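Side-chain contacts in exopolyphosphatase (PDB 3MDQ), which probably hydrolyses inorganic polyphosphate from its chain ends to release orthophosphate, being an exopolyphosphatase of the Ppx/GppA family built on the actin-like ATPase fold: residues G7-G12 with V102-E107; D56-T61 with Q92-R97; A84-S89 with K156-I161; A112-L117 with G140-F145. All coordinates share one frame; numbering follows the deposited sequence.

Contact 1: G7-G12 with V102-E107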
loop_
_atom_site.group_PDB
_atom_site.type_symbol
_atom_site.label_atom_id
_atom_site.label_comp_id
_atom_site.label_asym_id
_atom_site.label_seq_id
_atom_site.Cartn_x
_atom_site.Cartn_y
_atom_site.Cartn_z
ATOM N N GLY A 7 -0.259 -4.301 18.761
ATOM C CA GLY A 7 0.512 -4.779 17.631
ATOM C C GLY A 7 -0.404 -5.002 16.425
ATOM O O GLY A 7 -1.466 -5.628 16.555
ATOM N N VAL A 8 -0.007 -4.491 15.262
ATOM C CA VAL A 8 -0.757 -4.629 14.029
ATOM C C VAL A 8 0.161 -5.249 12.992
ATOM O O VAL A 8 1.285 -4.791 12.806
ATOM C CB VAL A 8 -1.265 -3.258 13.497
ATOM C CG1 VAL A 8 -2.025 -3.446 12.191
ATOM C CG2 VAL A 8 -2.157 -2.559 14.519
ATOM N N ILE A 9 -0.338 -6.287 12.309
ATOM C CA ILE A 9 0.348 -6.926 11.183
ATOM C C ILE A 9 -0.525 -6.702 9.930
ATOM O O ILE A 9 -1.718 -7.000 9.931
ATOM C CB ILE A 9 0.586 -8.434 11.390
ATOM C CG1 ILE A 9 1.495 -8.667 12.588
ATOM C CG2 ILE A 9 1.144 -9.084 10.087
ATOM C CD1 ILE A 9 1.539 -10.116 13.111
ATOM N N ASP A 10 0.102 -6.181 8.885
ATOM C CA ASP A 10 -0.499 -6.029 7.559
ATOM C C ASP A 10 0.137 -7.091 6.703
ATOM O O ASP A 10 1.326 -6.985 6.344
ATOM C CB ASP A 10 -0.204 -4.595 7.036
ATOM C CG ASP A 10 -0.568 -4.371 5.598
ATOM O OD1 ASP A 10 -1.125 -5.253 4.899
ATOM O OD2 ASP A 10 -0.264 -3.247 5.137
HETATM N N MSE A 11 -0.659 -8.082 6.311
HETATM C CA MSE A 11 -0.167 -9.159 5.413
HETATM C C MSE A 11 -0.396 -8.769 3.972
HETATM O O MSE A 11 -1.306 -9.266 3.336
HETATM C CB MSE A 11 -0.864 -10.482 5.695
HETATM C CG MSE A 11 -0.537 -11.010 7.043
HETATM SE SE MSE A 11 -1.570 -12.617 7.505
HETATM C CE MSE A 11 -0.961 -13.810 6.107
ATOM N N GLY A 12 0.444 -7.891 3.478
ATOM C CA GLY A 12 0.316 -7.388 2.107
ATOM C C GLY A 12 0.779 -8.392 1.077
ATOM O O GLY A 12 1.412 -9.390 1.381
ATOM N N VAL A 102 1.735 -19.890 15.218
ATOM C CA VAL A 102 2.002 -18.710 16.039
ATOM C C VAL A 102 0.778 -18.216 16.841
ATOM O O VAL A 102 0.826 -17.206 17.546
ATOM C CB VAL A 102 2.597 -17.542 15.202
ATOM C CG1 VAL A 102 3.971 -17.944 14.650
ATOM C CG2 VAL A 102 1.630 -17.067 14.062
ATOM N N ASN A 103 -0.328 -18.944 16.756
ATOM C CA ASN A 103 -1.537 -18.599 17.518
ATOM C C ASN A 103 -2.027 -17.204 17.277
ATOM O O ASN A 103 -2.426 -16.511 18.211
ATOM C CB ASN A 103 -1.332 -18.863 19.016
ATOM C CG ASN A 103 -2.667 -18.979 19.775
ATOM O OD1 ASN A 103 -3.682 -19.391 19.193
ATOM N ND2 ASN A 103 -2.673 -18.611 21.043
ATOM N N ILE A 104 -2.038 -16.790 16.010
ATOM C CA ILE A 104 -2.577 -15.494 15.589
ATOM C C ILE A 104 -3.747 -15.841 14.645
ATOM O O ILE A 104 -3.612 -16.716 13.772
ATOM C CB ILE A 104 -1.498 -14.663 14.901
ATOM C CG1 ILE A 104 -0.445 -14.189 15.929
ATOM C CG2 ILE A 104 -2.126 -13.436 14.175
ATOM C CD1 ILE A 104 0.818 -13.605 15.307
ATOM N N ASP A 105 -4.876 -15.161 14.820
ATOM C CA ASP A 105 -6.035 -15.342 13.929
ATOM C C ASP A 105 -6.044 -14.216 12.906
ATOM O O ASP A 105 -6.037 -13.046 13.238
ATOM C CB ASP A 105 -7.377 -15.428 14.682
ATOM C CG ASP A 105 -7.500 -16.730 15.503
ATOM O OD1 ASP A 105 -7.872 -17.825 14.971
ATOM O OD2 ASP A 105 -7.190 -16.652 16.683
ATOM N N VAL A 106 -5.945 -14.586 11.647
ATOM C CA VAL A 106 -5.968 -13.627 10.554
ATOM C C VAL A 106 -7.385 -13.104 10.357
ATOM O O VAL A 106 -8.323 -13.906 10.245
ATOM C CB VAL A 106 -5.479 -14.295 9.283
ATOM C CG1 VAL A 106 -5.583 -13.323 8.035
ATOM C CG2 VAL A 106 -4.072 -14.736 9.480
ATOM N N GLU A 107 -7.529 -11.794 10.302
ATOM C CA GLU A 107 -8.795 -11.115 9.964
ATOM C C GLU A 107 -8.745 -10.759 8.470
ATOM O O GLU A 107 -7.997 -9.866 8.074
ATOM C CB GLU A 107 -8.953 -9.867 10.817
ATOM C CG GLU A 107 -10.211 -9.065 10.533
ATOM C CD GLU A 107 -11.370 -9.422 11.453
ATOM O OE1 GLU A 107 -11.150 -9.446 12.692
ATOM O OE2 GLU A 107 -12.495 -9.647 10.933
#

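Contact 2: D56-T61 with Q92-R97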
loop_
_atom_site.group_PDB
_atom_site.type_symbol
_atom_site.label_atom_id
_atom_site.label_comp_id
_atom_site.label_asym_id
_atom_site.label_seq_id
_atom_site.Cartn_x
_atom_site.Cartn_y
_atom_site.Cartn_z
ATOM N N ASP A 56 5.136 -20.719 2.720
ATOM C CA ASP A 56 6.299 -20.944 3.575
ATOM C C ASP A 56 7.035 -19.639 3.921
ATOM O O ASP A 56 7.455 -19.434 5.067
ATOM C CB ASP A 56 7.247 -21.952 2.921
ATOM C CG ASP A 56 6.732 -23.361 3.027
ATOM O OD1 ASP A 56 5.758 -23.583 3.789
ATOM O OD2 ASP A 56 7.270 -24.242 2.332
ATOM N N ARG A 57 7.173 -18.738 2.950
ATOM C CA ARG A 57 7.749 -17.411 3.230
ATOM C C ARG A 57 6.878 -16.643 4.229
ATOM O O ARG A 57 7.391 -15.988 5.143
ATOM C CB ARG A 57 7.966 -16.576 1.954
ATOM C CG ARG A 57 9.029 -17.119 1.024
ATOM C CD ARG A 57 9.298 -16.186 -0.152
ATOM N NE ARG A 57 8.189 -15.985 -1.071
ATOM C CZ ARG A 57 7.937 -16.709 -2.155
ATOM N NH1 ARG A 57 8.705 -17.745 -2.504
ATOM N NH2 ARG A 57 6.926 -16.371 -2.942
ATOM N N ALA A 58 5.571 -16.682 4.023
ATOM C CA ALA A 58 4.634 -16.005 4.928
ATOM C C ALA A 58 4.779 -16.508 6.383
ATOM O O ALA A 58 4.847 -15.707 7.318
ATOM C CB ALA A 58 3.137 -16.138 4.446
ATOM N N LEU A 59 4.825 -17.823 6.546
ATOM C CA LEU A 59 4.995 -18.413 7.870
ATOM C C LEU A 59 6.336 -18.059 8.488
ATOM O O LEU A 59 6.421 -17.772 9.679
ATOM C CB LEU A 59 4.803 -19.935 7.880
ATOM C CG LEU A 59 3.393 -20.440 8.122
ATOM C CD1 LEU A 59 3.019 -20.203 9.558
ATOM C CD2 LEU A 59 2.395 -19.788 7.212
ATOM N N ASP A 60 7.392 -18.076 7.689
ATOM C CA ASP A 60 8.714 -17.672 8.184
ATOM C C ASP A 60 8.630 -16.269 8.762
ATOM O O ASP A 60 9.042 -16.003 9.884
ATOM C CB ASP A 60 9.725 -17.698 7.044
ATOM C CG ASP A 60 11.119 -17.269 7.485
ATOM O OD1 ASP A 60 11.638 -17.867 8.452
ATOM O OD2 ASP A 60 11.697 -16.363 6.860
ATOM N N THR A 61 8.051 -15.360 8.004
ATOM C CA THR A 61 7.960 -13.980 8.436
ATOM C C THR A 61 7.079 -13.844 9.675
ATOM O O THR A 61 7.427 -13.114 10.599
ATOM C CB THR A 61 7.425 -13.095 7.302
ATOM O OG1 THR A 61 8.446 -12.989 6.297
ATOM C CG2 THR A 61 7.070 -11.678 7.782
ATOM N N GLN A 92 -7.605 -20.511 3.321
ATOM C CA GLN A 92 -7.851 -21.115 4.613
ATOM C C GLN A 92 -6.699 -22.039 5.002
ATOM O O GLN A 92 -6.483 -22.258 6.184
ATOM C CB GLN A 92 -9.151 -21.912 4.647
ATOM C CG GLN A 92 -9.677 -22.170 6.071
ATOM C CD GLN A 92 -10.006 -20.873 6.781
ATOM O OE1 GLN A 92 -10.645 -19.988 6.189
ATOM N NE2 GLN A 92 -9.562 -20.733 8.014
ATOM N N VAL A 93 -6.001 -22.625 4.030
ATOM C CA VAL A 93 -4.825 -23.427 4.372
ATOM C C VAL A 93 -3.801 -22.539 5.094
ATOM O O VAL A 93 -3.256 -22.918 6.141
ATOM C CB VAL A 93 -4.169 -24.039 3.099
ATOM C CG1 VAL A 93 -2.810 -24.663 3.410
ATOM C CG2 VAL A 93 -5.132 -25.081 2.443
ATOM N N LEU A 94 -3.504 -21.389 4.502
ATOM C CA LEU A 94 -2.563 -20.420 5.096
ATOM C C LEU A 94 -3.035 -19.917 6.467
ATOM O O LEU A 94 -2.243 -19.880 7.420
ATOM C CB LEU A 94 -2.286 -19.255 4.145
ATOM C CG LEU A 94 -1.342 -18.163 4.695
ATOM C CD1 LEU A 94 0.006 -18.781 5.087
ATOM C CD2 LEU A 94 -1.152 -17.005 3.629
ATOM N N ILE A 95 -4.315 -19.557 6.577
ATOM C CA ILE A 95 -4.875 -19.045 7.816
ATOM C C ILE A 95 -4.762 -20.091 8.921
ATOM O O ILE A 95 -4.362 -19.786 10.027
ATOM C CB ILE A 95 -6.327 -18.616 7.574
ATOM C CG1 ILE A 95 -6.349 -17.375 6.675
ATOM C CG2 ILE A 95 -7.077 -18.314 8.901
ATOM C CD1 ILE A 95 -7.740 -16.998 6.198
ATOM N N ASP A 96 -5.047 -21.340 8.597
ATOM C CA ASP A 96 -5.020 -22.407 9.610
ATOM C C ASP A 96 -3.567 -22.719 10.020
ATOM O O ASP A 96 -3.281 -22.982 11.197
ATOM C CB ASP A 96 -5.703 -23.657 9.099
ATOM C CG ASP A 96 -7.219 -23.511 9.023
ATOM O OD1 ASP A 96 -7.784 -22.467 9.454
ATOM O OD2 ASP A 96 -7.860 -24.447 8.500
ATOM N N ARG A 97 -2.651 -22.678 9.049
ATOM C CA ARG A 97 -1.217 -22.889 9.360
ATOM C C ARG A 97 -0.711 -21.783 10.286
ATOM O O ARG A 97 0.028 -22.054 11.224
ATOM C CB ARG A 97 -0.358 -23.020 8.098
ATOM C CG ARG A 97 -0.601 -24.290 7.288
ATOM C CD ARG A 97 0.269 -24.351 6.029
ATOM N NE ARG A 97 -0.027 -25.481 5.143
ATOM C CZ ARG A 97 0.534 -25.655 3.929
ATOM N NH1 ARG A 97 1.408 -24.800 3.475
ATOM N NH2 ARG A 97 0.180 -26.677 3.184
HETATM O O HOH W 1 3.244 -22.986 4.864
#

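Contact 3: A84-S89 with K156-I161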
loop_
_atom_site.group_PDB
_atom_site.type_symbol
_atom_site.label_atom_id
_atom_site.label_comp_id
_atom_site.label_asym_id
_atom_site.label_seq_id
_atom_site.Cartn_x
_atom_site.Cartn_y
_atom_site.Cartn_z
ATOM N N ALA A 84 -4.092 -10.566 -1.675
ATOM C CA ALA A 84 -3.613 -11.909 -1.994
ATOM C C ALA A 84 -4.295 -12.969 -1.109
ATOM O O ALA A 84 -4.564 -14.078 -1.542
ATOM C CB ALA A 84 -2.103 -12.020 -1.857
ATOM N N VAL A 85 -4.588 -12.617 0.127
ATOM C CA VAL A 85 -5.240 -13.554 1.048
ATOM C C VAL A 85 -6.697 -13.746 0.652
ATOM O O VAL A 85 -7.171 -14.880 0.405
ATOM C CB VAL A 85 -5.125 -13.080 2.493
ATOM C CG1 VAL A 85 -5.915 -14.000 3.444
ATOM C CG2 VAL A 85 -3.650 -12.981 2.958
ATOM N N ARG A 86 -7.449 -12.674 0.475
ATOM C CA ARG A 86 -8.863 -12.840 0.146
ATOM C C ARG A 86 -9.108 -13.468 -1.253
ATOM O O ARG A 86 -10.134 -14.126 -1.450
ATOM C CB ARG A 86 -9.643 -11.526 0.314
ATOM C CG ARG A 86 -9.345 -10.479 -0.657
ATOM C CD ARG A 86 -10.112 -9.159 -0.330
ATOM N NE ARG A 86 -9.560 -8.106 -1.147
ATOM C CZ ARG A 86 -8.902 -7.034 -0.720
ATOM N NH1 ARG A 86 -8.765 -6.768 0.556
ATOM N NH2 ARG A 86 -8.376 -6.200 -1.611
ATOM N N SER A 87 -8.161 -13.258 -2.169
ATOM C CA SER A 87 -8.240 -13.695 -3.533
ATOM C C SER A 87 -7.919 -15.182 -3.706
ATOM O O SER A 87 -8.413 -15.828 -4.634
ATOM C CB SER A 87 -7.226 -12.876 -4.351
ATOM O OG SER A 87 -7.420 -13.080 -5.723
ATOM N N GLY A 88 -7.073 -15.711 -2.823
ATOM C CA GLY A 88 -6.539 -17.062 -2.950
ATOM C C GLY A 88 -7.519 -18.136 -2.575
ATOM O O GLY A 88 -8.156 -18.103 -1.487
ATOM N N SER A 89 -7.715 -19.076 -3.504
ATOM C CA SER A 89 -8.686 -20.145 -3.267
ATOM C C SER A 89 -8.310 -20.986 -2.067
ATOM O O SER A 89 -9.196 -21.504 -1.380
ATOM C CB SER A 89 -8.821 -21.053 -4.484
ATOM O OG SER A 89 -7.564 -21.650 -4.759
ATOM N N LYS A 156 -15.490 5.336 -1.902
ATOM C CA LYS A 156 -14.259 4.515 -1.933
ATOM C C LYS A 156 -14.475 3.277 -2.758
ATOM O O LYS A 156 -15.596 2.767 -2.866
ATOM C CB LYS A 156 -13.773 4.120 -0.546
ATOM C CG LYS A 156 -14.513 3.007 0.196
ATOM C CD LYS A 156 -15.923 3.322 0.509
ATOM C CE LYS A 156 -16.599 2.146 1.212
ATOM N NZ LYS A 156 -17.917 2.514 1.842
ATOM N N GLN A 157 -13.396 2.762 -3.352
ATOM C CA GLN A 157 -13.477 1.519 -4.116
ATOM C C GLN A 157 -12.091 0.909 -4.218
ATOM O O GLN A 157 -11.100 1.621 -4.381
ATOM C CB GLN A 157 -14.093 1.762 -5.499
ATOM C CG GLN A 157 -14.441 0.473 -6.214
ATOM C CD GLN A 157 -15.541 0.623 -7.242
ATOM O OE1 GLN A 157 -16.369 1.549 -7.172
ATOM N NE2 GLN A 157 -15.559 -0.296 -8.208
ATOM N N SER A 158 -12.034 -0.418 -4.123
ATOM C CA SER A 158 -10.822 -1.193 -4.313
ATOM C C SER A 158 -10.900 -1.868 -5.678
ATOM O O SER A 158 -11.944 -2.380 -6.078
ATOM C CB SER A 158 -10.752 -2.253 -3.227
ATOM O OG SER A 158 -9.631 -3.095 -3.377
ATOM N N PHE A 159 -9.771 -1.917 -6.357
ATOM C CA PHE A 159 -9.643 -2.564 -7.657
ATOM C C PHE A 159 -8.477 -3.573 -7.605
ATOM O O PHE A 159 -7.393 -3.275 -7.119
ATOM C CB PHE A 159 -9.342 -1.523 -8.740
ATOM C CG PHE A 159 -10.419 -0.477 -8.911
ATOM C CD1 PHE A 159 -10.433 0.654 -8.110
ATOM C CD2 PHE A 159 -11.402 -0.628 -9.862
ATOM C CE1 PHE A 159 -11.415 1.611 -8.265
ATOM C CE2 PHE A 159 -12.376 0.324 -10.028
ATOM C CZ PHE A 159 -12.378 1.448 -9.224
ATOM N N GLU A 160 -8.693 -4.757 -8.174
ATOM C CA GLU A 160 -7.660 -5.833 -8.174
ATOM C C GLU A 160 -6.695 -5.615 -9.356
ATOM O O GLU A 160 -6.659 -6.377 -10.343
ATOM C CB GLU A 160 -8.338 -7.223 -8.141
ATOM C CG GLU A 160 -9.075 -7.486 -6.789
ATOM C CD GLU A 160 -8.157 -7.528 -5.501
ATOM O OE1 GLU A 160 -6.956 -7.875 -5.586
ATOM O OE2 GLU A 160 -8.657 -7.266 -4.379
ATOM N N ILE A 161 -5.941 -4.537 -9.235
ATOM C CA ILE A 161 -4.977 -4.079 -10.262
ATOM C C ILE A 161 -3.630 -3.735 -9.635
ATOM O O ILE A 161 -2.852 -2.915 -10.139
ATOM C CB ILE A 161 -5.568 -2.862 -11.054
ATOM C CG1 ILE A 161 -5.759 -1.664 -10.147
ATOM C CG2 ILE A 161 -6.861 -3.283 -11.794
ATOM C CD1 ILE A 161 -6.237 -0.370 -10.909
HETATM O O HOH W 2 -11.111 -8.646 -3.568
#

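Contact 4: A112-L117 with G140-F145. With SO4 (sulfate ion), chain D.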
loop_
_atom_site.group_PDB
_atom_site.type_symbol
_atom_site.label_atom_id
_atom_site.label_comp_id
_atom_site.label_asym_id
_atom_site.label_seq_id
_atom_site.Cartn_x
_atom_site.Cartn_y
_atom_site.Cartn_z
ATOM N N ALA A 112 -13.363 -2.875 0.210
ATOM C CA ALA A 112 -14.056 -1.677 0.682
ATOM C C ALA A 112 -13.539 -1.324 2.063
ATOM O O ALA A 112 -13.226 -0.172 2.363
ATOM C CB ALA A 112 -15.625 -1.850 0.690
ATOM N N ARG A 113 -13.449 -2.327 2.939
ATOM C CA ARG A 113 -13.061 -2.058 4.320
ATOM C C ARG A 113 -11.605 -1.693 4.387
ATOM O O ARG A 113 -11.207 -0.814 5.163
ATOM C CB ARG A 113 -13.281 -3.295 5.173
ATOM C CG ARG A 113 -13.024 -3.104 6.651
ATOM C CD ARG A 113 -13.940 -2.071 7.223
ATOM N NE ARG A 113 -13.664 -1.815 8.645
ATOM C CZ ARG A 113 -13.808 -0.624 9.210
ATOM N NH1 ARG A 113 -14.157 0.421 8.501
ATOM N NH2 ARG A 113 -13.532 -0.449 10.499
ATOM N N GLU A 114 -10.783 -2.344 3.566
ATOM C CA GLU A 114 -9.361 -1.988 3.439
ATOM C C GLU A 114 -9.206 -0.487 3.061
ATOM O O GLU A 114 -8.415 0.244 3.664
ATOM C CB GLU A 114 -8.672 -2.876 2.383
ATOM C CG GLU A 114 -7.212 -2.646 2.226
ATOM C CD GLU A 114 -6.563 -3.564 1.188
ATOM O OE1 GLU A 114 -7.298 -4.309 0.503
ATOM O OE2 GLU A 114 -5.299 -3.513 1.022
ATOM N N ALA A 115 -9.992 -0.051 2.103
ATOM C CA ALA A 115 -9.960 1.344 1.703
ATOM C C ALA A 115 -10.330 2.285 2.860
ATOM O O ALA A 115 -9.672 3.319 3.095
ATOM C CB ALA A 115 -10.884 1.563 0.502
ATOM N N GLU A 116 -11.381 1.941 3.581
ATOM C CA GLU A 116 -11.808 2.756 4.738
ATOM C C GLU A 116 -10.697 2.875 5.768
ATOM O O GLU A 116 -10.447 3.950 6.348
ATOM C CB GLU A 116 -13.076 2.182 5.357
ATOM C CG GLU A 116 -14.256 2.267 4.438
ATOM C CD GLU A 116 -15.421 1.428 4.893
ATOM O OE1 GLU A 116 -15.324 0.657 5.866
ATOM O OE2 GLU A 116 -16.454 1.507 4.203
ATOM N N LEU A 117 -10.063 1.743 6.078
ATOM C CA LEU A 117 -9.047 1.725 7.113
ATOM C C LEU A 117 -7.818 2.494 6.656
ATOM O O LEU A 117 -7.245 3.261 7.430
ATOM C CB LEU A 117 -8.701 0.284 7.493
ATOM C CG LEU A 117 -9.782 -0.515 8.172
ATOM C CD1 LEU A 117 -9.416 -2.005 8.132
ATOM C CD2 LEU A 117 -9.980 -0.037 9.636
ATOM N N GLY A 140 0.846 -4.688 -4.164
ATOM C CA GLY A 140 1.061 -5.726 -5.141
ATOM C C GLY A 140 -0.160 -6.404 -5.666
ATOM O O GLY A 140 -0.157 -6.931 -6.772
ATOM N N GLY A 141 -1.246 -6.421 -4.886
ATOM C CA GLY A 141 -2.445 -7.118 -5.262
ATOM C C GLY A 141 -3.616 -6.242 -5.616
ATOM O O GLY A 141 -4.322 -6.514 -6.579
ATOM N N SER A 142 -3.813 -5.175 -4.841
ATOM C CA SER A 142 -4.914 -4.248 -5.135
ATOM C C SER A 142 -4.503 -2.792 -5.013
ATOM O O SER A 142 -3.432 -2.477 -4.526
ATOM C CB SER A 142 -6.088 -4.537 -4.201
ATOM O OG SER A 142 -5.778 -4.169 -2.870
ATOM N N VAL A 143 -5.369 -1.924 -5.564
ATOM C CA VAL A 143 -5.234 -0.498 -5.428
ATOM C C VAL A 143 -6.569 0.047 -4.892
ATOM O O VAL A 143 -7.647 -0.231 -5.437
ATOM C CB VAL A 143 -4.907 0.180 -6.769
ATOM C CG1 VAL A 143 -4.782 1.711 -6.605
ATOM C CG2 VAL A 143 -3.589 -0.441 -7.405
ATOM N N GLU A 144 -6.483 0.776 -3.787
ATOM C CA GLU A 144 -7.659 1.396 -3.169
ATOM C C GLU A 144 -7.658 2.898 -3.462
ATOM O O GLU A 144 -6.613 3.539 -3.371
ATOM C CB GLU A 144 -7.692 1.193 -1.658
ATOM C CG GLU A 144 -8.061 -0.207 -1.186
ATOM C CD GLU A 144 -7.025 -1.226 -1.511
ATOM O OE1 GLU A 144 -5.888 -1.088 -1.051
ATOM O OE2 GLU A 144 -7.360 -2.204 -2.238
ATOM N N PHE A 145 -8.830 3.409 -3.791
ATOM C CA PHE A 145 -9.051 4.812 -4.005
ATOM C C PHE A 145 -10.127 5.285 -3.056
ATOM O O PHE A 145 -11.160 4.596 -2.892
ATOM C CB PHE A 145 -9.516 5.075 -5.414
ATOM C CG PHE A 145 -8.490 4.786 -6.480
ATOM C CD1 PHE A 145 -7.539 5.713 -6.803
ATOM C CD2 PHE A 145 -8.525 3.590 -7.168
ATOM C CE1 PHE A 145 -6.602 5.442 -7.780
ATOM C CE2 PHE A 145 -7.609 3.337 -8.157
ATOM C CZ PHE A 145 -6.663 4.253 -8.474
HETATM S S SO4 D . -1.353 -5.096 -1.208
HETATM O O1 SO4 D . -2.054 -5.017 -2.510
HETATM O O2 SO4 D . 0.123 -5.264 -1.399
HETATM O O3 SO4 D . -1.620 -3.853 -0.465
HETATM O O4 SO4 D . -2.082 -6.187 -0.579
HETATM O O HOH W 3 -4.580 -5.423 -0.653
#

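Contact 1: G7-G12 with V102-E107
In the five-stranded mixed sheet of the N-terminal half of this actin-like fold, Ile9 and Met11 of strand 5-11 reach across the intervening strand 76-81 to Ile104 and Val106, in the segment that leads into edge strand 106-108. No hydrogen bond joins the two segments; two apolar pairs make the contact over one face of the sheet. Ile9 and Ile104 meet at their CD1 methyls, 4.2 Å apart, with the side chains crossing at about a right angle. Both isoleucines place CG1 beside the backbone N (chi1 -63° in Ile9), which sends the long branch of each out to the other, and both also touch Ala79 of the strand between them. The layer is closed by two helices: Leu62 and Phe65 of helix 52-71 lie against Ile9, whereas Leu94 and Ile98 of helix 91-102 cover Met11. Met11, deposited as selenomethionine, sits at the centre of an inverse gamma turn. Its chain runs straight to SE and then bends at chi3 (62°). The selenium comes across both methyls of Val106, with Met11 SE lying 3.8 Å from Val106 CG2 and 4.1 Å from Val106 CG1.

Contact 2: D56-T61 with Q92-R97
Arg97 NH1 is gripped by a salt bridge to Glu52, one helical turn before Asp56, and by a water that it meets at 2.9 Å. In one of the two deposited conformers of Asp56 this water donates to Asp56 OD1 at 2.8 Å and so links the two helices; with the other conformer the link is doubtful. Asp56 OD1 itself lies 4.5 Å from Arg97 NH1 and is displaced from the guanidinium plane, so the two probably attract as charges only. Val93 CG1 covers one face of that guanidinium, offset toward its rim.

Beneath the polar bridge the contact is aliphatic. Leu94 holds CG anti to its backbone N (chi1 178°), which swings CD1 to the other helix, where it lies 4.1 Å from Ala58 CB. The same Leu94 CD1 is pressed to 3.4 Å from Leu59 CD2, tighter than ordinary van der Waals contact, as the two leucines lie alongside each other, pointing opposite ways. The other methyl, Leu59 CD1, rests 3.9 Å from Arg97 O.

The short segments run nearly parallel, their axes 10.6 Å apart at an angle of 25°. Helices 52-71 and 91-102 thus lie side by side in the helical layer on the five-stranded sheet of the actin-like fold, where Ile95 packs on Val106 and Val108 of strand 106-108.

Contact 3: A84-S89 with K156-I161
Arg86 leaves helix 83-87 with its CB directed toward Glu160 and Ser158, and its CG is tucked between the backbone N and the carbonyl carbon (chi1 70°). From CG to NE the chain is extended; the side chain touches Val108 of strand 106-108 and Ser142 as it carries the guanidinium to the other segment. NE bonds to a water at 2.9 Å and makes a weak hydrogen bond of 3.5 Å to Glu160 OE2; the same water lies 2.9 Å from Glu160 OE2 and donates to it, bridging the pair again. Beyond CZ, NH2 makes the main salt bridge, with Arg86 NH2 lying 3.0 Å from Glu160 OE2 and the N-H...O angle at 164°. The oxygen sits at the guanidinium edge, in its plane, and is met nearly along its own C-O axis, although the two flat groups are turned 73° from each other. The bridge joins the two sheet-bearing halves, consistent with the cleft of the actin-like fold: helix 83-87 follows strand 76-81 of one sheet, whereas Glu160 centres an inverse gamma turn just past strand 153-159 of the other. Arg86 NH2 also comes within 3.8 Å of Ser158 OG, whose stronger partner is Glu144. The remaining nitrogen, NH1, bonds to the backbone oxygen of Ile109 and pairs with Glu114. Glu160 folds at chi2 to bring its carboxylate to the arginine, and its OE1 is held by Arg165 NH2.

Contact 4: A112-L117 with G140-F145
The carboxylates of Glu114 and Glu144 are stacked one over the other, their planes 25° apart, while the side chains that carry them cross at about a right angle. In Glu114, on helix 111-125, a chi1 of -177° sets CG beside the carbonyl carbon, and the extended chain carries the carboxylate out to the loop. Glu144 instead folds at chi2 and lays CG against the helix, 3.7 Å from Ala115 CB. In the stack Glu114 OE2 lies 3.2 Å from Glu144 OE1, and Glu114 OE1 lies 3.5 Å from Glu144 OE2; both are approaches of two acceptors and not hydrogen bonds. Neighbouring donors hold the groups in place. Arg86 forms a salt bridge to Glu114 OE1, and Ser142 OG donates to the syn lone pair of Glu144 OE2 at 2.6 Å, an oxygen that Ser158 OG also engages. A water lies within hydrogen-bonding distance of Glu114 OE2 (2.6 Å), Ser142 OG (2.8 Å) and sulfate O4, and can donate to two of the three at a time. The backbone nitrogens of Gly140, Gly141 and Ser142 donate to the sulfate; Ser142 N lies 2.9 Å from sulfate O1, the straightest of the three backbone bonds (170°), and Thr13 OG1 adds another. The sulfate, probably from the crystallisation liquor, thus occupies a glycine-rich turn before strand 143-148, consistent with the phosphate-binding loop of the actin-like ATPase fold and with a probable polyphosphate site.

Overall arrangement
Contacts 3 and 4 form one polar network beside the sulfate, which contact 4 binds directly. Their centres are 8 Å apart, and they join through a salt bridge between Arg86 NH1 and Glu114 OE1 (2.9 Å) and a probable hydrogen bond between Ser158 OG and Glu144 OE2 (2.7 Å). Contacts 1 and 2, with centres 11 Å apart, belong to the sheet and helices of the N-terminal part and meet through apolar side chains, Met11 CE touching Leu94 CD2 (4.0 Å). Met11 CE also meets Val85 CG2 at 4.2 Å, so contact 1 abuts contact 3, although their centres are about 17 Å apart. The centres of contacts 2 and 4 are about 22 Å apart, the widest separation among the four.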